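Local coordinates for protein probable enoyl-CoA hydratase/isomerase (Pseudomonas aeruginosa PAO1, PDB 5WYD) that probably acts as a crotonase-fold enoyl-CoA hydratase/isomerase, a hydro-lyase implicated in biosynthesis of the diffusible signal factor, at residues A[219-224]-A[242-247]; A[103-108]-A[129-134]; A[161-166]-A[227-232]; A[11-16]-A[52-57]. The protein carries 1 engineered substitution. All coordinates share one frame; numbering follows the deposited sequence.

Contact 1: residues A[219-224]-A[242-247]; sequences IRTIKP and RERFVD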
# COMPACT_ATOMS: atom_id res chain seq x y z
N ILE A 219 16.18 -1.38 -22.02
CA ILE A 219 15.10 -0.41 -22.03
C ILE A 219 13.79 -1.04 -21.59
O ILE A 219 13.10 -0.50 -20.71
CB ILE A 219 14.97 0.22 -23.43
CG1 ILE A 219 16.25 0.98 -23.84
CG2 ILE A 219 13.68 1.07 -23.50
CD1 ILE A 219 16.61 2.18 -22.97
N ARG A 220 13.47 -2.23 -22.11
CA ARG A 220 12.18 -2.86 -21.80
C ARG A 220 12.05 -3.16 -20.32
O ARG A 220 10.97 -3.01 -19.74
CB ARG A 220 11.98 -4.13 -22.61
CG ARG A 220 12.50 -4.08 -23.99
CD ARG A 220 12.11 -5.35 -24.67
NE ARG A 220 13.04 -5.74 -25.70
CZ ARG A 220 12.99 -5.35 -26.96
NH1 ARG A 220 12.04 -4.52 -27.37
NH2 ARG A 220 13.91 -5.80 -27.80
N THR A 221 13.10 -3.71 -19.72
CA THR A 221 13.10 -3.99 -18.29
C THR A 221 13.10 -2.73 -17.44
O THR A 221 12.42 -2.67 -16.40
CB THR A 221 14.30 -4.86 -17.95
OG1 THR A 221 15.48 -4.05 -17.92
CG2 THR A 221 14.45 -5.98 -18.98
N ILE A 222 13.90 -1.73 -17.83
CA ILE A 222 14.01 -0.53 -17.01
C ILE A 222 12.69 0.23 -16.95
O ILE A 222 12.28 0.69 -15.88
CB ILE A 222 15.13 0.37 -17.55
CG1 ILE A 222 16.43 -0.41 -17.64
CG2 ILE A 222 15.28 1.54 -16.61
CD1 ILE A 222 17.57 0.40 -18.17
N LYS A 223 11.98 0.32 -18.07
CA LYS A 223 10.80 1.18 -18.11
C LYS A 223 9.77 0.84 -17.03
O LYS A 223 9.26 1.78 -16.39
CB LYS A 223 10.13 1.07 -19.48
CG LYS A 223 8.89 1.95 -19.65
CD LYS A 223 8.28 1.71 -21.02
CE LYS A 223 7.10 2.62 -21.33
NZ LYS A 223 5.91 2.38 -20.47
N PRO A 224 9.47 -0.42 -16.74
CA PRO A 224 8.53 -0.70 -15.65
C PRO A 224 9.01 -0.14 -14.33
O PRO A 224 8.18 0.36 -13.55
CB PRO A 224 8.46 -2.22 -15.66
CG PRO A 224 8.70 -2.59 -17.07
CD PRO A 224 9.65 -1.59 -17.61
N ARG A 242 17.63 -4.19 -7.87
CA ARG A 242 18.89 -4.93 -7.84
C ARG A 242 18.75 -6.27 -8.55
O ARG A 242 19.64 -6.69 -9.28
CB ARG A 242 19.37 -5.11 -6.41
CG ARG A 242 19.34 -3.84 -5.61
CD ARG A 242 19.95 -4.06 -4.24
NE ARG A 242 19.62 -2.97 -3.34
CZ ARG A 242 18.62 -3.02 -2.47
NH1 ARG A 242 17.89 -4.11 -2.38
NH2 ARG A 242 18.37 -1.98 -1.70
N GLU A 243 17.62 -6.95 -8.35
CA GLU A 243 17.42 -8.25 -8.99
C GLU A 243 17.40 -8.15 -10.50
O GLU A 243 18.00 -8.97 -11.21
CB GLU A 243 16.14 -8.88 -8.47
CG GLU A 243 15.62 -10.04 -9.26
CD GLU A 243 14.36 -10.61 -8.62
OE1 GLU A 243 14.44 -11.07 -7.47
OE2 GLU A 243 13.28 -10.54 -9.24
N ARG A 244 16.68 -7.16 -11.03
CA ARG A 244 16.58 -7.03 -12.47
C ARG A 244 17.93 -6.67 -13.06
O ARG A 244 18.33 -7.19 -14.11
CB ARG A 244 15.50 -6.00 -12.84
CG ARG A 244 14.12 -6.31 -12.23
CD ARG A 244 12.96 -5.53 -12.84
NE ARG A 244 12.57 -6.05 -14.14
CZ ARG A 244 11.42 -5.76 -14.77
NH1 ARG A 244 10.53 -4.96 -14.20
NH2 ARG A 244 11.17 -6.29 -15.96
N PHE A 245 18.67 -5.82 -12.36
CA PHE A 245 20.03 -5.50 -12.77
C PHE A 245 20.86 -6.75 -12.94
O PHE A 245 21.59 -6.90 -13.92
CB PHE A 245 20.65 -4.59 -11.72
CG PHE A 245 22.08 -4.29 -11.94
CD1 PHE A 245 23.06 -5.10 -11.40
CD2 PHE A 245 22.45 -3.16 -12.64
CE1 PHE A 245 24.36 -4.81 -11.56
CE2 PHE A 245 23.78 -2.87 -12.82
CZ PHE A 245 24.73 -3.70 -12.28
N VAL A 246 20.75 -7.67 -11.98
CA VAL A 246 21.51 -8.90 -12.12
C VAL A 246 20.97 -9.71 -13.29
O VAL A 246 21.74 -10.32 -14.04
CB VAL A 246 21.51 -9.68 -10.79
CG1 VAL A 246 22.63 -10.68 -10.80
CG2 VAL A 246 21.70 -8.73 -9.65
N ASP A 247 19.65 -9.71 -13.50
CA ASP A 247 19.15 -10.44 -14.66
C ASP A 247 19.69 -9.84 -15.94
O ASP A 247 20.12 -10.57 -16.84
CB ASP A 247 17.64 -10.44 -14.71
CG ASP A 247 17.02 -11.00 -13.48
OD1 ASP A 247 17.72 -11.73 -12.74
OD2 ASP A 247 15.84 -10.69 -13.25
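Arg244 reaches from helix 238-249 to lay its guanidinium across the backbone of helix 216-226 at Thr221. The carbonyl oxygen of Thr221 stands over the centre of one guanidinium face, with Thr221 O 3.6 Å from Arg244 CZ. From above the plane no N-H is aimed at the oxygen, so the attraction is electrostatic and not a hydrogen bond. The NH2 arm continues over the threonine, 3.8 Å from Thr221 CA to Arg244 NH2, while the other arm meets the Pro224 ring: Pro224 CB lies 3.7 Å from Arg244 NH1, the two side chains crossing at about a right angle. A bend at chi3 (76°) brings the end of the Arg244 side chain to Thr221 and Pro224. Behind it, Thr221 turns its hydroxyl back to its own helix, where OG1 bonds to the carbonyl of Ala218, and Glu240, one turn before Arg244, offers NH1 a long, weak ion pair. Helix 238-249 also meets other copies of the protein: Phe245 meets Phe83 of the second subunit, and Asp247 forms salt bridges to Arg92 and Arg96 of the third. This peripheral helix pair belongs to the C-terminal helical region that follows the crotonase core and its sheet.

Contact 2: residues A[103-108]-A[129-134]; sequences EALRDF and LACDIR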
# COMPACT_ATOMS: atom_id res chain seq x y z
N GLU A 103 -3.98 2.24 -21.24
CA GLU A 103 -3.09 1.45 -20.41
C GLU A 103 -2.14 0.63 -21.26
O GLU A 103 -0.96 0.47 -20.92
CB GLU A 103 -3.91 0.59 -19.49
CG GLU A 103 -4.65 1.40 -18.45
CD GLU A 103 -5.65 0.55 -17.75
OE1 GLU A 103 -6.34 1.03 -16.83
OE2 GLU A 103 -5.71 -0.63 -18.12
N ALA A 104 -2.63 0.10 -22.38
CA ALA A 104 -1.74 -0.63 -23.28
C ALA A 104 -0.62 0.27 -23.79
O ALA A 104 0.54 -0.14 -23.84
CB ALA A 104 -2.53 -1.22 -24.45
N LEU A 105 -0.96 1.52 -24.16
CA LEU A 105 0.06 2.45 -24.63
C LEU A 105 1.06 2.72 -23.53
O LEU A 105 2.28 2.63 -23.75
CB LEU A 105 -0.62 3.75 -25.07
CG LEU A 105 0.26 4.96 -25.35
CD1 LEU A 105 1.26 4.65 -26.46
CD2 LEU A 105 -0.53 6.28 -25.59
N ARG A 106 0.55 2.95 -22.32
CA ARG A 106 1.39 3.19 -21.17
C ARG A 106 2.30 2.01 -20.90
O ARG A 106 3.38 2.16 -20.33
CB ARG A 106 0.50 3.46 -19.97
CG ARG A 106 1.22 3.45 -18.66
CD ARG A 106 0.23 3.64 -17.53
NE ARG A 106 -0.74 2.57 -17.40
CZ ARG A 106 -0.61 1.55 -16.56
NH1 ARG A 106 0.46 1.49 -15.79
NH2 ARG A 106 -1.54 0.61 -16.49
N ASP A 107 1.84 0.81 -21.23
CA ASP A 107 2.62 -0.38 -21.02
C ASP A 107 3.47 -0.78 -22.23
O ASP A 107 4.02 -1.89 -22.24
CB ASP A 107 1.70 -1.52 -20.62
CG ASP A 107 1.12 -1.33 -19.26
OD1 ASP A 107 1.57 -0.41 -18.54
OD2 ASP A 107 0.20 -2.09 -18.90
N PHE A 108 3.56 0.06 -23.27
CA PHE A 108 4.40 -0.31 -24.40
C PHE A 108 5.82 -0.51 -23.89
O PHE A 108 6.34 0.32 -23.14
CB PHE A 108 4.34 0.77 -25.48
CG PHE A 108 5.37 0.60 -26.56
CD1 PHE A 108 5.58 -0.63 -27.13
CD2 PHE A 108 6.09 1.67 -27.03
CE1 PHE A 108 6.53 -0.80 -28.11
CE2 PHE A 108 7.04 1.49 -28.02
CZ PHE A 108 7.25 0.26 -28.56
N LEU A 129 -0.75 11.79 -22.02
CA LEU A 129 -0.22 11.43 -20.72
C LEU A 129 0.21 9.97 -20.69
O LEU A 129 1.23 9.63 -20.08
CB LEU A 129 -1.29 11.69 -19.67
CG LEU A 129 -1.74 13.14 -19.37
CD1 LEU A 129 -2.89 13.19 -18.36
CD2 LEU A 129 -0.56 13.91 -18.86
N ALA A 130 -0.54 9.10 -21.38
CA ALA A 130 -0.24 7.67 -21.45
C ALA A 130 1.14 7.41 -22.06
O ALA A 130 1.68 6.31 -21.89
CB ALA A 130 -1.32 6.95 -22.24
N CYS A 131 1.58 8.33 -22.92
CA CYS A 131 2.90 8.34 -23.53
C CYS A 131 3.97 8.72 -22.51
O CYS A 131 3.73 9.51 -21.59
CB CYS A 131 2.93 9.35 -24.66
SG CYS A 131 1.57 9.10 -25.75
N ASP A 132 5.17 8.15 -22.69
CA ASP A 132 6.24 8.46 -21.75
C ASP A 132 6.69 9.92 -21.84
O ASP A 132 6.89 10.57 -20.80
CB ASP A 132 7.45 7.57 -22.00
CG ASP A 132 7.12 6.13 -21.89
OD1 ASP A 132 6.30 5.75 -21.03
OD2 ASP A 132 7.73 5.36 -22.64
N ILE A 133 6.88 10.45 -23.03
CA ILE A 133 7.46 11.78 -23.18
C ILE A 133 6.56 12.60 -24.08
O ILE A 133 5.97 12.09 -25.04
CB ILE A 133 8.88 11.69 -23.79
CG1 ILE A 133 9.68 10.64 -23.06
CG2 ILE A 133 9.60 13.03 -23.66
CD1 ILE A 133 11.03 10.36 -23.66
N ARG A 134 6.47 13.88 -23.79
CA ARG A 134 5.62 14.75 -24.57
C ARG A 134 6.41 15.91 -25.17
O ARG A 134 7.13 16.61 -24.45
CB ARG A 134 4.46 15.26 -23.72
CG ARG A 134 3.49 14.16 -23.38
CD ARG A 134 2.84 14.42 -22.06
NE ARG A 134 3.82 14.36 -20.99
CZ ARG A 134 4.27 13.23 -20.49
NH1 ARG A 134 3.83 12.08 -20.95
NH2 ARG A 134 5.17 13.25 -19.51
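Leu105, Ala130 and Cys131 make the apolar part of this contact, where the end of helix 88-106 meets the end of helix 123-130. One methyl of the leucine does most of the work: Leu105 CD2 touches Ala130 CB at 3.5 Å and, equally close, sits 3.5 Å from Cys131 SG. The leucine carries CG anti to its backbone N (chi1 168°), which, with chi2 at 60°, brings CD2 against both the alanine methyl and the thiol. Leu64 of strand 63-68 and Ile52 of helix 42-57 also pack on Leu105.

The polar part is carried by backbone. Ala130 O receives a CA-H...O contact from Arg106, with Arg106 CA 3.2 Å from Ala130 O and an angle of 137° at the hydrogen. Arg106 CB follows at 3.6 Å from the same Ala130 O, while the rest of that side chain leads away. Its guanidinium faces Asp107, a pairing of charges alone.

At the helix end, the carbonyl of Arg106 accepts a hydrogen bond from Lys223. Close backbones, 4.8 Å between Arg106 CA and Ala130 CA, are consistent with the small methyl of Ala130, which points toward the other segment. The chemistry is thus that of apolar packing with one weak C-H donor, joining two helix ends directly beside the crotonase sheet.

Contact 3: residues A[161-166]-A[227-232]; sequences LPWLVG and QGARER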
# COMPACT_ATOMS: atom_id res chain seq x y z
N LEU A 161 -2.83 13.27 -14.72
CA LEU A 161 -2.50 14.69 -14.64
C LEU A 161 -1.87 15.14 -13.31
O LEU A 161 -0.81 15.78 -13.36
CB LEU A 161 -3.75 15.53 -14.92
CG LEU A 161 -3.60 17.05 -15.02
CD1 LEU A 161 -2.64 17.37 -16.13
CD2 LEU A 161 -4.89 17.86 -15.18
N PRO A 162 -2.40 14.81 -12.13
CA PRO A 162 -1.76 15.26 -10.88
C PRO A 162 -0.37 14.67 -10.71
O PRO A 162 0.45 15.21 -9.96
CB PRO A 162 -2.70 14.77 -9.78
CG PRO A 162 -3.40 13.62 -10.41
CD PRO A 162 -3.56 13.94 -11.85
N TRP A 163 -0.18 13.47 -11.26
CA TRP A 163 1.12 12.79 -11.20
C TRP A 163 2.16 13.63 -11.90
O TRP A 163 3.20 13.95 -11.32
CB TRP A 163 1.00 11.38 -11.81
CG TRP A 163 2.09 10.33 -11.52
CD1 TRP A 163 3.08 9.89 -12.38
CD2 TRP A 163 2.27 9.58 -10.31
NE1 TRP A 163 3.86 8.93 -11.77
CE2 TRP A 163 3.38 8.72 -10.50
CE3 TRP A 163 1.61 9.56 -9.08
CZ2 TRP A 163 3.83 7.86 -9.49
CZ3 TRP A 163 2.07 8.70 -8.09
CH2 TRP A 163 3.15 7.85 -8.31
N LEU A 164 1.88 14.06 -13.14
CA LEU A 164 2.85 14.87 -13.85
C LEU A 164 2.97 16.27 -13.25
O LEU A 164 4.08 16.73 -12.96
CB LEU A 164 2.49 14.95 -15.33
CG LEU A 164 3.01 13.76 -16.13
CD1 LEU A 164 2.70 13.96 -17.59
CD2 LEU A 164 4.50 13.53 -15.92
N VAL A 165 1.86 16.96 -13.04
CA VAL A 165 1.91 18.39 -12.75
C VAL A 165 1.61 18.74 -11.30
O VAL A 165 1.64 19.93 -10.95
CB VAL A 165 0.98 19.17 -13.70
CG1 VAL A 165 1.27 18.73 -15.15
CG2 VAL A 165 -0.48 19.02 -13.31
N GLY A 166 1.29 17.78 -10.46
CA GLY A 166 0.92 18.11 -9.10
C GLY A 166 -0.57 18.34 -8.99
O GLY A 166 -1.27 18.57 -9.97
N GLN A 227 8.04 3.30 -13.68
CA GLN A 227 6.61 3.37 -13.46
C GLN A 227 6.16 2.53 -12.28
O GLN A 227 4.96 2.39 -12.06
CB GLN A 227 5.87 2.93 -14.72
CG GLN A 227 6.20 3.78 -15.89
CD GLN A 227 5.39 3.42 -17.12
OE1 GLN A 227 5.11 4.28 -17.94
NE2 GLN A 227 4.97 2.17 -17.21
N GLY A 228 7.11 1.97 -11.53
CA GLY A 228 6.73 1.16 -10.38
C GLY A 228 6.00 1.95 -9.31
O GLY A 228 5.11 1.41 -8.64
N ALA A 229 6.34 3.22 -9.14
CA ALA A 229 5.73 4.03 -8.09
C ALA A 229 4.23 4.09 -8.26
O ALA A 229 3.51 4.24 -7.27
CB ALA A 229 6.32 5.43 -8.08
N ARG A 230 3.73 4.04 -9.49
CA ARG A 230 2.28 4.08 -9.67
C ARG A 230 1.62 2.87 -9.02
O ARG A 230 0.52 2.97 -8.48
CB ARG A 230 1.88 4.12 -11.14
CG ARG A 230 2.63 5.10 -11.95
CD ARG A 230 2.09 5.13 -13.35
NE ARG A 230 2.84 6.08 -14.14
CZ ARG A 230 2.52 6.45 -15.38
NH1 ARG A 230 1.44 5.96 -15.95
NH2 ARG A 230 3.29 7.30 -16.03
N GLU A 231 2.22 1.70 -9.18
CA GLU A 231 1.68 0.52 -8.55
C GLU A 231 1.90 0.53 -7.03
O GLU A 231 1.01 0.13 -6.27
CB GLU A 231 2.28 -0.71 -9.21
CG GLU A 231 1.80 -0.87 -10.65
CD GLU A 231 0.32 -1.23 -10.75
OE1 GLU A 231 -0.18 -1.32 -11.89
OE2 GLU A 231 -0.33 -1.41 -9.70
N ARG A 232 3.06 0.98 -6.58
CA ARG A 232 3.45 0.84 -5.19
C ARG A 232 4.43 1.93 -4.79
O ARG A 232 4.99 2.64 -5.63
CB ARG A 232 4.09 -0.54 -4.99
CG ARG A 232 4.26 -0.98 -3.56
CD ARG A 232 4.59 -2.39 -3.61
NE ARG A 232 5.75 -2.66 -4.48
CZ ARG A 232 5.97 -3.82 -5.10
NH1 ARG A 232 5.10 -4.76 -5.01
NH2 ARG A 232 7.06 -4.05 -5.83
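Trp163 extends from helix 157-176 and meets Ala229 and Arg230 with the edge and one face of its indole. The apolar contact lies at the ring edge: Ala229 CB approaches in the ring plane and touches Trp163 CZ2 at 3.8 Å. Beside it Trp163 CH2 comes 3.8 Å from Ala229 O, so the six-membered ring abuts backbone as well as methyl. The indole is projected across by a chi1 of -163°, with CG anti to the backbone N.

Arg230 offers its aliphatic part to one face of the same ring. Its CG lies 3.5 Å above the indole plane, offset toward the rim, and the chain runs extended from there to NE, which ends 3.8 Å from Trp163 NE1. Ring and guanidinium planes stand 70° apart, so this is packing of the arginine stem and not a stacked cation on the indole.

In fold terms, the long helix 157-176 meets the short, weakly bonded helix 228-231, which leads from helix 216-226 into the C-terminal helices of this crotonase-family subunit.

Trp163 NE1 and Arg230 NH2 find their partner on another chain. Glu167 of the second subunit accepts a hydrogen bond from Trp163 NE1 through OE1 and forms a salt bridge to Arg230 NH2 through OE2. One carboxylate thereby holds both side chains across the subunit boundary. The fifth subunit packs its Pro234 against Trp163 and its Asn235 against Arg230.

Contact 4: residues A[11-16]-A[52-57]; sequences SSFDDT and IEHLNR. Engineered in segment 11-16: Asp15 (natural residue Leu).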
# COMPACT_ATOMS: atom_id res chain seq x y z
N SER A 11 1.97 -3.66 -41.03
CA SER A 11 1.37 -3.55 -42.35
C SER A 11 0.41 -4.71 -42.65
O SER A 11 -0.65 -4.51 -43.24
CB SER A 11 2.47 -3.47 -43.41
OG SER A 11 3.19 -2.26 -43.31
N SER A 12 0.77 -5.93 -42.23
CA SER A 12 -0.06 -7.12 -42.49
C SER A 12 -0.95 -7.38 -41.28
O SER A 12 -0.86 -8.39 -40.58
CB SER A 12 0.81 -8.34 -42.80
OG SER A 12 0.03 -9.52 -42.90
N PHE A 13 -1.85 -6.43 -41.06
CA PHE A 13 -2.75 -6.46 -39.92
C PHE A 13 -3.97 -5.64 -40.30
O PHE A 13 -3.93 -4.82 -41.22
CB PHE A 13 -2.05 -5.94 -38.66
CG PHE A 13 -2.97 -5.71 -37.48
CD1 PHE A 13 -3.72 -6.75 -36.95
CD2 PHE A 13 -3.06 -4.45 -36.90
CE1 PHE A 13 -4.56 -6.52 -35.87
CE2 PHE A 13 -3.89 -4.22 -35.82
CZ PHE A 13 -4.64 -5.26 -35.31
N ASP A 14 -5.07 -5.91 -39.61
CA ASP A 14 -6.30 -5.15 -39.78
C ASP A 14 -6.39 -4.08 -38.69
O ASP A 14 -6.72 -4.37 -37.53
CB ASP A 14 -7.52 -6.07 -39.73
CG ASP A 14 -8.82 -5.33 -40.02
OD1 ASP A 14 -8.76 -4.11 -40.29
OD2 ASP A 14 -9.89 -5.97 -39.97
N ASP A 15 -6.13 -2.83 -39.08
CA ASP A 15 -6.17 -1.65 -38.22
C ASP A 15 -7.14 -0.69 -38.89
O ASP A 15 -7.33 -0.75 -40.12
CB ASP A 15 -4.76 -0.99 -38.04
CG ASP A 15 -4.67 -0.06 -36.81
OD1 ASP A 15 -5.71 0.21 -36.17
OD2 ASP A 15 -3.55 0.40 -36.48
N THR A 16 -7.85 0.12 -38.09
CA THR A 16 -8.76 1.10 -38.67
C THR A 16 -8.00 2.02 -39.63
O THR A 16 -6.86 2.41 -39.38
CB THR A 16 -9.45 1.94 -37.60
OG1 THR A 16 -10.19 2.99 -38.24
CG2 THR A 16 -8.44 2.55 -36.61
N ILE A 52 -0.55 -1.80 -30.14
CA ILE A 52 0.49 -1.85 -29.11
C ILE A 52 0.95 -3.27 -28.88
O ILE A 52 2.15 -3.53 -28.75
CB ILE A 52 -0.03 -1.24 -27.81
CG1 ILE A 52 -0.36 0.22 -28.01
CG2 ILE A 52 1.03 -1.35 -26.75
CD1 ILE A 52 0.85 1.05 -28.37
N GLU A 53 0.02 -4.22 -28.83
CA GLU A 53 0.39 -5.60 -28.61
C GLU A 53 1.24 -6.15 -29.74
O GLU A 53 2.17 -6.93 -29.50
CB GLU A 53 -0.84 -6.46 -28.44
CG GLU A 53 -1.74 -5.96 -27.36
CD GLU A 53 -2.97 -6.79 -27.26
OE1 GLU A 53 -3.07 -7.75 -28.06
OE2 GLU A 53 -3.84 -6.48 -26.44
N HIS A 54 0.89 -5.81 -30.97
CA HIS A 54 1.71 -6.25 -32.09
C HIS A 54 3.09 -5.64 -32.00
O HIS A 54 4.10 -6.30 -32.26
CB HIS A 54 1.03 -5.86 -33.40
CG HIS A 54 -0.12 -6.74 -33.76
ND1 HIS A 54 -1.35 -6.63 -33.15
CD2 HIS A 54 -0.24 -7.72 -34.69
CE1 HIS A 54 -2.18 -7.52 -33.68
NE2 HIS A 54 -1.53 -8.19 -34.61
N LEU A 55 3.15 -4.36 -31.62
CA LEU A 55 4.42 -3.66 -31.49
C LEU A 55 5.28 -4.29 -30.41
O LEU A 55 6.48 -4.53 -30.60
CB LEU A 55 4.14 -2.19 -31.18
CG LEU A 55 3.39 -1.42 -32.26
CD1 LEU A 55 3.24 0.04 -31.86
CD2 LEU A 55 4.02 -1.58 -33.64
N ASN A 56 4.65 -4.63 -29.29
CA ASN A 56 5.37 -5.29 -28.21
C ASN A 56 5.97 -6.58 -28.68
O ASN A 56 7.03 -6.98 -28.20
CB ASN A 56 4.43 -5.57 -27.06
CG ASN A 56 4.14 -4.35 -26.28
OD1 ASN A 56 3.09 -4.23 -25.66
ND2 ASN A 56 5.07 -3.43 -26.31
N ARG A 57 5.26 -7.31 -29.53
CA ARG A 57 5.82 -8.55 -30.04
C ARG A 57 7.03 -8.31 -30.94
O ARG A 57 7.99 -9.08 -30.89
CB ARG A 57 4.74 -9.33 -30.76
CG ARG A 57 3.62 -9.76 -29.84
CD ARG A 57 2.73 -10.76 -30.56
NE ARG A 57 1.57 -11.12 -29.76
CZ ARG A 57 0.38 -10.53 -29.86
NH1 ARG A 57 0.21 -9.55 -30.73
NH2 ARG A 57 -0.63 -10.92 -29.09
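Phe13 leans its ring against the imidazole of His54, joining the N-terminal loop to helix 42-57. From CB, the side chain sets out toward the helix with CG anti to the backbone N (chi1 170°), which carries the ring across to the histidine. Phe13 CG, the first ring atom, lies 4.1 Å from His54 NE2. Along one flank the approach tightens: Phe13 CD1 lies 3.5 Å from His54 NE2, and Phe13 CE1 lies 3.4 Å from His54 CE1. At the tip, Phe13 CZ still has His54 CE1 within 3.7 Å. The imidazole CE1 thus sits over one face of the phenyl ring, toward its rim. With centroids 4.1 Å apart and planes inclined at 38°, the pair is an oblique aromatic contact, neither parallel nor perpendicular.

The loop 11-16 leads into strand 19-24, the edge strand of the mixed crotonase sheet within this chain, and helix 42-57 comes after the hairpin that this strand makes with strand 27-32. The aromatic pair therefore lays the N-terminal tail on a helix that packs beside the sheet.

His54 is positioned from its own helix: ND1 hydrogen-bonds to the carbonyl of Gln50, a turn earlier, which fixes the imidazole's rotation. Its opposite face is met by Arg57, whose NH1 stands 4.1 Å above the ring plane, over the centre. Gln50 also packs on Phe13.

Starting from the N terminus, contact 4 closes first, bringing the tail at 11-16 back to helix 42-57 around the first hairpin. Contact 2 follows in series, closing the loop from helix 88-106 through strand 111-116 to helix 123-130 and strand 133-137. It touches contact 4 where Phe108 packs on Ile52. Contact 3 then opens at 161-166, and its long loop to 227-232 crosses that of contact 1, since 219-224 lies inside it and 242-247 beyond. Leu129 of contact 2 packs against Leu164 of contact 3, and a long, weak ion pair between Lys223 and Asp132 links contact 1 to contact 2, tying the C-terminal helices to the core. Contacts 3 and 4 lie on opposite sides of the chain's centre.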